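Local coordinates for protein argonaute 5 (Arabidopsis thaliana, PDB 4G0O) that probably recognises the 5' nucleotide of small RNAs through its MID domain, helping to sort them for gene regulation, at residues A[10-23]-A[74-86]. Sequence-based numbering, arbitrary orientation.
Sequences KVTSWTCVSFSTRI and PGLQLLIVILPDV
Residues 14-18 and 78-82 pair as neighbouring parallel strands in the central sheet of the MID domain, a Rossmann-like alpha/beta fold. Thr15 and Val17 each donate and accept backbone hydrogen bonds (Thr15 N to Leu78 O, Ile80 N to Thr15 O, Val17 N to Ile80 O, Ile82 N to Val17 O), and Phe19 N donates to Ile82 O. The bond from Ile82 N to Val17 O is 2.6 Å long and nearly straight.

One face of the pair carries Trp14, Cys16, Ser18, Leu78, Ile80 and Ile82. Ile80 CD1 meets Trp14 CE3 obliquely at 4.0 Å, and Ile82 CD1 reaches Cys16 SG. Helix 27-42 packs on this face, touching Trp14, Cys16, Ile80 and Ile82. Trp14 NE1 is hydrogen-bonded to Lys47 O.

The other face carries Thr15, Val17, Leu79 and Val81. Here the packing is tight: Leu79 CD2 lies 3.3 Å from Val17 CG2. Val81 CG1 sits at the edge of the Phe19 ring, near its plane. Helix 62-72 covers Val17, Leu79 and Phe19.

Side chains grip the backbone beyond both ends of the paired strands. Before them, Gln77 OE1 accepts from Ser13 N, and from Thr12 N in a contact too short to take at face value. The Ser13 N-H comes from above the amide plane, 38° out of it. Extended beyond CG, the Gln77 chain runs out to these two amides, and its own backbone N donates to Ser13 O. A water links Gln77 NE2 to Lys10 O and Thr12 OG1.

Past the strands, Asp85 holds the loop at 20-22 with both carboxylate oxygens. Arg22 NE makes a long salt bridge to OD1, its guanidinium turned 81° from the carboxylate. Thr21 N donates to Asp85 OD1 at 2.9 Å. Ser20 OG donates to Asp85 OD2 at 2.6 Å, on the syn side and 22° out of the carboxylate plane.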
ATOM      1  N   LYS A  10       6.812 -12.785   0.345  1.00 37.24           N
ATOM      2  CA  LYS A  10       5.772 -13.146   1.304  1.00 34.05           C
ATOM      3  C   LYS A  10       5.580 -12.046   2.348  1.00 28.84           C
ATOM      4  O   LYS A  10       6.509 -11.696   3.071  1.00 30.57           O
ATOM      5  CB  LYS A  10       6.066 -14.492   1.967  1.00 27.15           C
ATOM      6  CG  LYS A  10       5.041 -14.882   3.039  1.00 33.13           C
ATOM      7  CD  LYS A  10       5.511 -16.119   3.807  1.00 41.63           C
ATOM      8  CE  LYS A  10       4.530 -16.540   4.901  1.00 40.64           C
ATOM      9  NZ  LYS A  10       5.111 -17.652   5.727  1.00 38.91           N
ATOM     10  N   VAL A  11       4.361 -11.520   2.424  1.00 29.21           N
ATOM     11  CA  VAL A  11       4.038 -10.434   3.347  1.00 31.64           C
ATOM     12  C   VAL A  11       3.155 -10.928   4.489  1.00 27.50           C
ATOM     13  O   VAL A  11       2.048 -11.411   4.256  1.00 27.91           O
ATOM     14  CB  VAL A  11       3.308  -9.269   2.622  1.00 28.06           C
ATOM     15  CG1 VAL A  11       3.052  -8.125   3.567  1.00 29.61           C
ATOM     16  CG2 VAL A  11       4.122  -8.785   1.469  1.00 28.79           C
ATOM     17  N   THR A  12       3.649 -10.779   5.717  1.00 27.10           N
ATOM     18  CA  THR A  12       2.929 -11.171   6.933  1.00 33.59           C
ATOM     19  C   THR A  12       2.441  -9.959   7.748  1.00 29.57           C
ATOM     20  O   THR A  12       1.447 -10.037   8.477  1.00 32.06           O
ATOM     21  CB  THR A  12       3.827 -12.031   7.853  1.00 32.29           C
ATOM     22  OG1 THR A  12       4.487 -13.043   7.078  1.00 36.38           O
ATOM     23  CG2 THR A  12       2.998 -12.698   8.941  1.00 38.44           C
ATOM     24  N   SER A  13       3.156  -8.845   7.633  1.00 27.05           N
ATOM     25  CA  SER A  13       2.815  -7.635   8.367  1.00 27.95           C
ATOM     26  C   SER A  13       2.545  -6.465   7.412  1.00 23.48           C
ATOM     27  O   SER A  13       3.451  -5.960   6.760  1.00 23.05           O
ATOM     28  CB  SER A  13       3.954  -7.286   9.332  1.00 29.86           C
ATOM     29  OG  SER A  13       3.552  -6.301  10.267  1.00 32.77           O
ATOM     30  N   TRP A  14       1.290  -6.051   7.318  1.00 25.80           N
ATOM     31  CA  TRP A  14       0.909  -4.981   6.402  1.00 27.43           C
ATOM     32  C   TRP A  14      -0.338  -4.292   6.948  1.00 27.62           C
ATOM     33  O   TRP A  14      -1.055  -4.861   7.767  1.00 29.02           O
ATOM     34  CB  TRP A  14       0.644  -5.527   4.984  1.00 23.11           C
ATOM     35  CG  TRP A  14      -0.608  -6.357   4.919  1.00 26.68           C
ATOM     36  CD1 TRP A  14      -0.716  -7.699   5.132  1.00 27.46           C
ATOM     37  CD2 TRP A  14      -1.944  -5.885   4.664  1.00 29.08           C
ATOM     38  NE1 TRP A  14      -2.034  -8.093   5.021  1.00 27.71           N
ATOM     39  CE2 TRP A  14      -2.802  -6.997   4.737  1.00 23.95           C
ATOM     40  CE3 TRP A  14      -2.488  -4.630   4.380  1.00 25.46           C
ATOM     41  CZ2 TRP A  14      -4.167  -6.888   4.544  1.00 26.32           C
ATOM     42  CZ3 TRP A  14      -3.840  -4.532   4.186  1.00 24.53           C
ATOM     43  CH2 TRP A  14      -4.666  -5.652   4.265  1.00 22.83           C
ATOM     44  N   THR A  15      -0.582  -3.062   6.516  1.00 24.64           N
ATOM     45  CA  THR A  15      -1.844  -2.394   6.813  1.00 26.96           C
ATOM     46  C   THR A  15      -2.035  -1.224   5.865  1.00 23.37           C
ATOM     47  O   THR A  15      -1.196  -0.972   4.999  1.00 24.29           O
ATOM     48  CB  THR A  15      -1.957  -1.933   8.287  1.00 25.74           C
ATOM     49  OG1 THR A  15      -3.294  -1.491   8.549  1.00 24.71           O
ATOM     50  CG2 THR A  15      -0.976  -0.812   8.588  1.00 23.59           C
ATOM     51  N   CYS A  16      -3.141  -0.513   6.032  1.00 25.53           N
ATOM     52  CA  CYS A  16      -3.516   0.528   5.094  1.00 21.67           C
ATOM     53  C   CYS A  16      -3.835   1.820   5.823  1.00 27.49           C
ATOM     54  O   CYS A  16      -4.498   1.802   6.867  1.00 24.66           O
ATOM     55  CB  CYS A  16      -4.740   0.084   4.322  1.00 21.10           C
ATOM     56  SG  CYS A  16      -5.410   1.316   3.206  1.00 22.91           S
ATOM     57  N   VAL A  17      -3.367   2.934   5.264  1.00 22.31           N
ATOM     58  CA  VAL A  17      -3.722   4.252   5.775  1.00 26.95           C
ATOM     59  C   VAL A  17      -4.310   5.073   4.667  1.00 26.68           C
ATOM     60  O   VAL A  17      -3.812   5.056   3.532  1.00 25.47           O
ATOM     61  CB  VAL A  17      -2.501   5.022   6.287  1.00 29.94           C
ATOM     62  CG1 VAL A  17      -2.928   6.206   7.145  1.00 30.94           C
ATOM     63  CG2 VAL A  17      -1.659   4.124   7.086  1.00 31.31           C
ATOM     64  N   SER A  18      -5.355   5.818   5.001  1.00 22.77           N
ATOM     65  CA  SER A  18      -5.973   6.705   4.039  1.00 26.21           C
ATOM     66  C   SER A  18      -5.974   8.150   4.512  1.00 26.47           C
ATOM     67  O   SER A  18      -6.480   8.464   5.591  1.00 22.61           O
ATOM     68  CB  SER A  18      -7.404   6.258   3.750  1.00 26.18           C
ATOM     69  OG  SER A  18      -8.071   7.258   3.014  1.00 28.82           O
ATOM     70  N   PHE A  19      -5.410   9.024   3.691  1.00 22.94           N
ATOM     71  CA  PHE A  19      -5.488  10.453   3.930  1.00 26.67           C
ATOM     72  C   PHE A  19      -6.512  11.104   2.999  1.00 28.38           C
ATOM     73  O   PHE A  19      -6.542  12.320   2.840  1.00 31.21           O
ATOM     74  CB  PHE A  19      -4.118  11.101   3.756  1.00 24.08           C
ATOM     75  CG  PHE A  19      -3.045  10.488   4.623  1.00 24.24           C
ATOM     76  CD1 PHE A  19      -2.045   9.697   4.066  1.00 23.40           C
ATOM     77  CD2 PHE A  19      -3.054  10.679   5.994  1.00 23.87           C
ATOM     78  CE1 PHE A  19      -1.063   9.138   4.863  1.00 24.21           C
ATOM     79  CE2 PHE A  19      -2.083  10.109   6.797  1.00 24.35           C
ATOM     80  CZ  PHE A  19      -1.080   9.339   6.230  1.00 23.22           C
ATOM     81  N   SER A  20      -7.344  10.291   2.369  1.00 28.53           N
ATOM     82  CA  SER A  20      -8.359  10.826   1.468  1.00 28.61           C
ATOM     83  C   SER A  20      -9.662  11.052   2.205  1.00 27.30           C
ATOM     84  O   SER A  20     -10.096  10.220   2.997  1.00 28.29           O
ATOM     85  CB  SER A  20      -8.618   9.890   0.301  1.00 29.20           C
ATOM     86  OG  SER A  20      -9.758  10.331  -0.426  1.00 24.72           O
ATOM     87  N   THR A  21     -10.289  12.183   1.924  1.00 27.88           N
ATOM     88  CA  THR A  21     -11.553  12.529   2.543  1.00 36.22           C
ATOM     89  C   THR A  21     -12.727  12.163   1.626  1.00 39.59           C
ATOM     90  O   THR A  21     -13.861  11.896   2.070  1.00 38.75           O
ATOM     91  CB  THR A  21     -11.582  14.028   2.825  1.00 35.76           C
ATOM     92  OG1 THR A  21     -10.555  14.350   3.777  1.00 43.72           O
ATOM     93  CG2 THR A  21     -12.925  14.436   3.365  1.00 44.21           C
ATOM     94  N   ARG A  22     -12.432  12.133   0.338  1.00 34.05           N
ATOM     95  CA  ARG A  22     -13.467  12.068  -0.672  1.00 36.69           C
ATOM     96  C   ARG A  22     -14.101  10.688  -0.792  1.00 34.57           C
ATOM     97  O   ARG A  22     -15.299  10.566  -1.042  1.00 41.70           O
ATOM     98  CB  ARG A  22     -12.883  12.478  -2.015  1.00 34.67           C
ATOM     99  CG  ARG A  22     -13.735  13.473  -2.734  1.00 46.12           C
ATOM    100  CD  ARG A  22     -13.461  14.886  -2.247  1.00 46.61           C
ATOM    101  NE  ARG A  22     -12.480  15.546  -3.106  1.00 55.70           N
ATOM    102  CZ  ARG A  22     -12.743  15.998  -4.331  1.00 59.64           C
ATOM    103  NH1 ARG A  22     -13.964  15.866  -4.850  1.00 58.40           N
ATOM    104  NH2 ARG A  22     -11.784  16.582  -5.041  1.00 59.53           N
ATOM    105  N   ILE A  23     -13.300   9.648  -0.609  1.00 31.69           N
ATOM    106  CA  ILE A  23     -13.732   8.303  -0.978  1.00 31.18           C
ATOM    107  C   ILE A  23     -14.701   7.671  -0.015  1.00 30.92           C
ATOM    108  O   ILE A  23     -14.738   8.009   1.168  1.00 31.64           O
ATOM    109  CB  ILE A  23     -12.539   7.352  -1.193  1.00 27.57           C
ATOM    110  CG1 ILE A  23     -11.699   7.253   0.084  1.00 26.13           C
ATOM    111  CG2 ILE A  23     -11.697   7.850  -2.344  1.00 27.13           C
ATOM    112  CD1 ILE A  23     -10.389   6.490  -0.115  1.00 26.37           C
ATOM    113  N   PRO A  74       6.050  -2.117  14.719  1.00 33.15           N
ATOM    114  CA  PRO A  74       7.477  -2.028  14.408  1.00 28.82           C
ATOM    115  C   PRO A  74       7.910  -3.032  13.345  1.00 31.43           C
ATOM    116  O   PRO A  74       8.958  -2.837  12.720  1.00 30.12           O
ATOM    117  CB  PRO A  74       8.141  -2.391  15.735  1.00 31.77           C
ATOM    118  CG  PRO A  74       7.096  -3.150  16.504  1.00 27.29           C
ATOM    119  CD  PRO A  74       5.804  -2.559  16.107  1.00 30.33           C
ATOM    120  N   GLY A  75       7.126  -4.088  13.148  1.00 28.10           N
ATOM    121  CA  GLY A  75       7.504  -5.128  12.211  1.00 34.88           C
ATOM    122  C   GLY A  75       6.880  -5.029  10.825  1.00 30.74           C
ATOM    123  O   GLY A  75       7.127  -5.904   9.981  1.00 28.43           O
ATOM    124  N   LEU A  76       6.073  -3.987  10.603  1.00 27.26           N
ATOM    125  CA  LEU A  76       5.370  -3.765   9.331  1.00 28.64           C
ATOM    126  C   LEU A  76       6.282  -4.034   8.143  1.00 31.85           C
ATOM    127  O   LEU A  76       7.369  -3.473   8.057  1.00 35.09           O
ATOM    128  CB  LEU A  76       4.885  -2.316   9.223  1.00 25.30           C
ATOM    129  CG  LEU A  76       3.392  -1.963   9.239  1.00 30.45           C
ATOM    130  CD1 LEU A  76       3.077  -0.865   8.223  1.00 27.79           C
ATOM    131  CD2 LEU A  76       2.473  -3.162   9.029  1.00 25.26           C
ATOM    132  N   GLN A  77       5.832  -4.891   7.234  1.00 29.49           N
ATOM    133  CA  GLN A  77       6.584  -5.192   6.028  1.00 29.57           C
ATOM    134  C   GLN A  77       6.122  -4.310   4.876  1.00 24.86           C
ATOM    135  O   GLN A  77       6.809  -4.193   3.864  1.00 24.04           O
ATOM    136  CB  GLN A  77       6.424  -6.674   5.670  1.00 28.35           C
ATOM    137  CG  GLN A  77       7.166  -7.616   6.625  1.00 28.95           C
ATOM    138  CD  GLN A  77       6.829  -9.094   6.412  1.00 31.05           C
ATOM    139  OE1 GLN A  77       5.677  -9.462   6.158  1.00 29.01           O
ATOM    140  NE2 GLN A  77       7.834  -9.944   6.542  1.00 34.26           N
ATOM    141  N   LEU A  78       4.955  -3.685   5.034  1.00 24.86           N
ATOM    142  CA  LEU A  78       4.358  -2.893   3.948  1.00 24.56           C
ATOM    143  C   LEU A  78       3.232  -2.002   4.459  1.00 22.56           C
ATOM    144  O   LEU A  78       2.378  -2.455   5.209  1.00 22.88           O
ATOM    145  CB  LEU A  78       3.804  -3.818   2.848  1.00 25.68           C
ATOM    146  CG  LEU A  78       3.168  -3.174   1.609  1.00 23.81           C
ATOM    147  CD1 LEU A  78       4.235  -2.488   0.744  1.00 24.50           C
ATOM    148  CD2 LEU A  78       2.374  -4.187   0.779  1.00 22.23           C
ATOM    149  N   LEU A  79       3.229  -0.738   4.048  1.00 24.61           N
ATOM    150  CA  LEU A  79       2.119   0.162   4.349  1.00 24.45           C
ATOM    151  C   LEU A  79       1.493   0.563   3.045  1.00 20.63           C
ATOM    152  O   LEU A  79       2.174   1.138   2.188  1.00 23.06           O
ATOM    153  CB  LEU A  79       2.604   1.445   5.017  1.00 22.32           C
ATOM    154  CG  LEU A  79       1.712   2.043   6.113  1.00 30.89           C
ATOM    155  CD1 LEU A  79       1.927   3.558   6.260  1.00 30.79           C
ATOM    156  CD2 LEU A  79       0.252   1.696   5.908  1.00 24.81           C
ATOM    157  N   ILE A  80       0.209   0.283   2.885  1.00 18.72           N
ATOM    158  CA  ILE A  80      -0.469   0.728   1.684  1.00 19.97           C
ATOM    159  C   ILE A  80      -1.025   2.094   2.007  1.00 23.13           C
ATOM    160  O   ILE A  80      -1.882   2.232   2.889  1.00 19.81           O
ATOM    161  CB  ILE A  80      -1.614  -0.201   1.270  1.00 24.15           C
ATOM    162  CG1 ILE A  80      -1.084  -1.583   0.875  1.00 22.74           C
ATOM    163  CG2 ILE A  80      -2.400   0.403   0.110  1.00 21.53           C
ATOM    164  CD1 ILE A  80      -2.145  -2.656   0.975  1.00 24.10           C
ATOM    165  N   VAL A  81      -0.531   3.115   1.316  1.00 20.97           N
ATOM    166  CA  VAL A  81      -0.966   4.463   1.633  1.00 22.97           C
ATOM    167  C   VAL A  81      -1.938   5.016   0.605  1.00 23.13           C
ATOM    168  O   VAL A  81      -1.619   5.081  -0.585  1.00 23.48           O
ATOM    169  CB  VAL A  81       0.214   5.420   1.756  1.00 23.44           C
ATOM    170  CG1 VAL A  81      -0.282   6.872   1.752  1.00 18.84           C
ATOM    171  CG2 VAL A  81       0.984   5.112   3.013  1.00 22.83           C
ATOM    172  N   ILE A  82      -3.123   5.421   1.052  1.00 21.57           N
ATOM    173  CA  ILE A  82      -3.995   6.184   0.159  1.00 25.00           C
ATOM    174  C   ILE A  82      -3.750   7.689   0.345  1.00 23.19           C
ATOM    175  O   ILE A  82      -4.031   8.257   1.400  1.00 21.62           O
ATOM    176  CB  ILE A  82      -5.490   5.820   0.329  1.00 22.97           C
ATOM    177  CG1 ILE A  82      -5.733   4.341   0.003  1.00 29.20           C
ATOM    178  CG2 ILE A  82      -6.359   6.659  -0.597  1.00 19.41           C
ATOM    179  CD1 ILE A  82      -7.136   3.872   0.401  1.00 25.75           C
ATOM    180  N   LEU A  83      -3.242   8.316  -0.708  1.00 20.20           N
ATOM    181  CA  LEU A  83      -2.812   9.718  -0.691  1.00 24.18           C
ATOM    182  C   LEU A  83      -3.955  10.704  -0.506  1.00 24.98           C
ATOM    183  O   LEU A  83      -5.099  10.417  -0.845  1.00 27.18           O
ATOM    184  CB  LEU A  83      -2.095  10.062  -2.010  1.00 23.27           C
ATOM    185  CG  LEU A  83      -0.805   9.299  -2.301  1.00 27.40           C
ATOM    186  CD1 LEU A  83      -0.410   9.446  -3.776  1.00 25.31           C
ATOM    187  CD2 LEU A  83       0.295   9.797  -1.353  1.00 28.78           C
ATOM    188  N   PRO A  84      -3.638  11.896   0.012  1.00 28.99           N
ATOM    189  CA  PRO A  84      -4.650  12.951   0.132  1.00 28.88           C
ATOM    190  C   PRO A  84      -5.317  13.235  -1.211  1.00 26.52           C
ATOM    191  O   PRO A  84      -4.776  12.855  -2.259  1.00 26.51           O
ATOM    192  CB  PRO A  84      -3.825  14.158   0.576  1.00 24.76           C
ATOM    193  CG  PRO A  84      -2.720  13.565   1.339  1.00 29.59           C
ATOM    194  CD  PRO A  84      -2.349  12.309   0.592  1.00 25.42           C
ATOM    195  N   ASP A  85      -6.477  13.876  -1.188  1.00 23.31           N
ATOM    196  CA  ASP A  85      -7.167  14.185  -2.434  1.00 32.29           C
ATOM    197  C   ASP A  85      -6.410  15.230  -3.244  1.00 29.77           C
ATOM    198  O   ASP A  85      -6.400  15.176  -4.466  1.00 28.77           O
ATOM    199  CB  ASP A  85      -8.602  14.640  -2.166  1.00 31.37           C
ATOM    200  CG  ASP A  85      -9.418  13.579  -1.444  1.00 34.35           C
ATOM    201  OD1 ASP A  85     -10.071  13.920  -0.433  1.00 35.26           O
ATOM    202  OD2 ASP A  85      -9.392  12.400  -1.874  1.00 31.29           O
ATOM    203  N   VAL A  86      -5.778  16.185  -2.568  1.00 29.42           N
ATOM    204  CA  VAL A  86      -5.009  17.210  -3.269  1.00 29.27           C
ATOM    205  C   VAL A  86      -3.551  16.773  -3.323  1.00 33.39           C
ATOM    206  O   VAL A  86      -2.998  16.309  -2.314  1.00 31.66           O
ATOM    207  CB  VAL A  86      -5.120  18.583  -2.565  1.00 36.60           C
ATOM    208  CG1 VAL A  86      -4.488  19.674  -3.425  1.00 32.24           C
ATOM    209  CG2 VAL A  86      -6.584  18.920  -2.270  1.00 31.54           C
TER
HETATM  210  O   HOH W   1       7.110 -12.718   5.567  1.00 36.23           O
HETATM  211  O   HOH W   2      -7.466  14.653   1.291  1.00 28.36           O
HETATM  212  O   HOH W   3      -9.700  16.150   1.785  1.00 35.91           O
HETATM  213  O   HOH W   4     -11.009  16.682  -0.581  1.00 35.19           O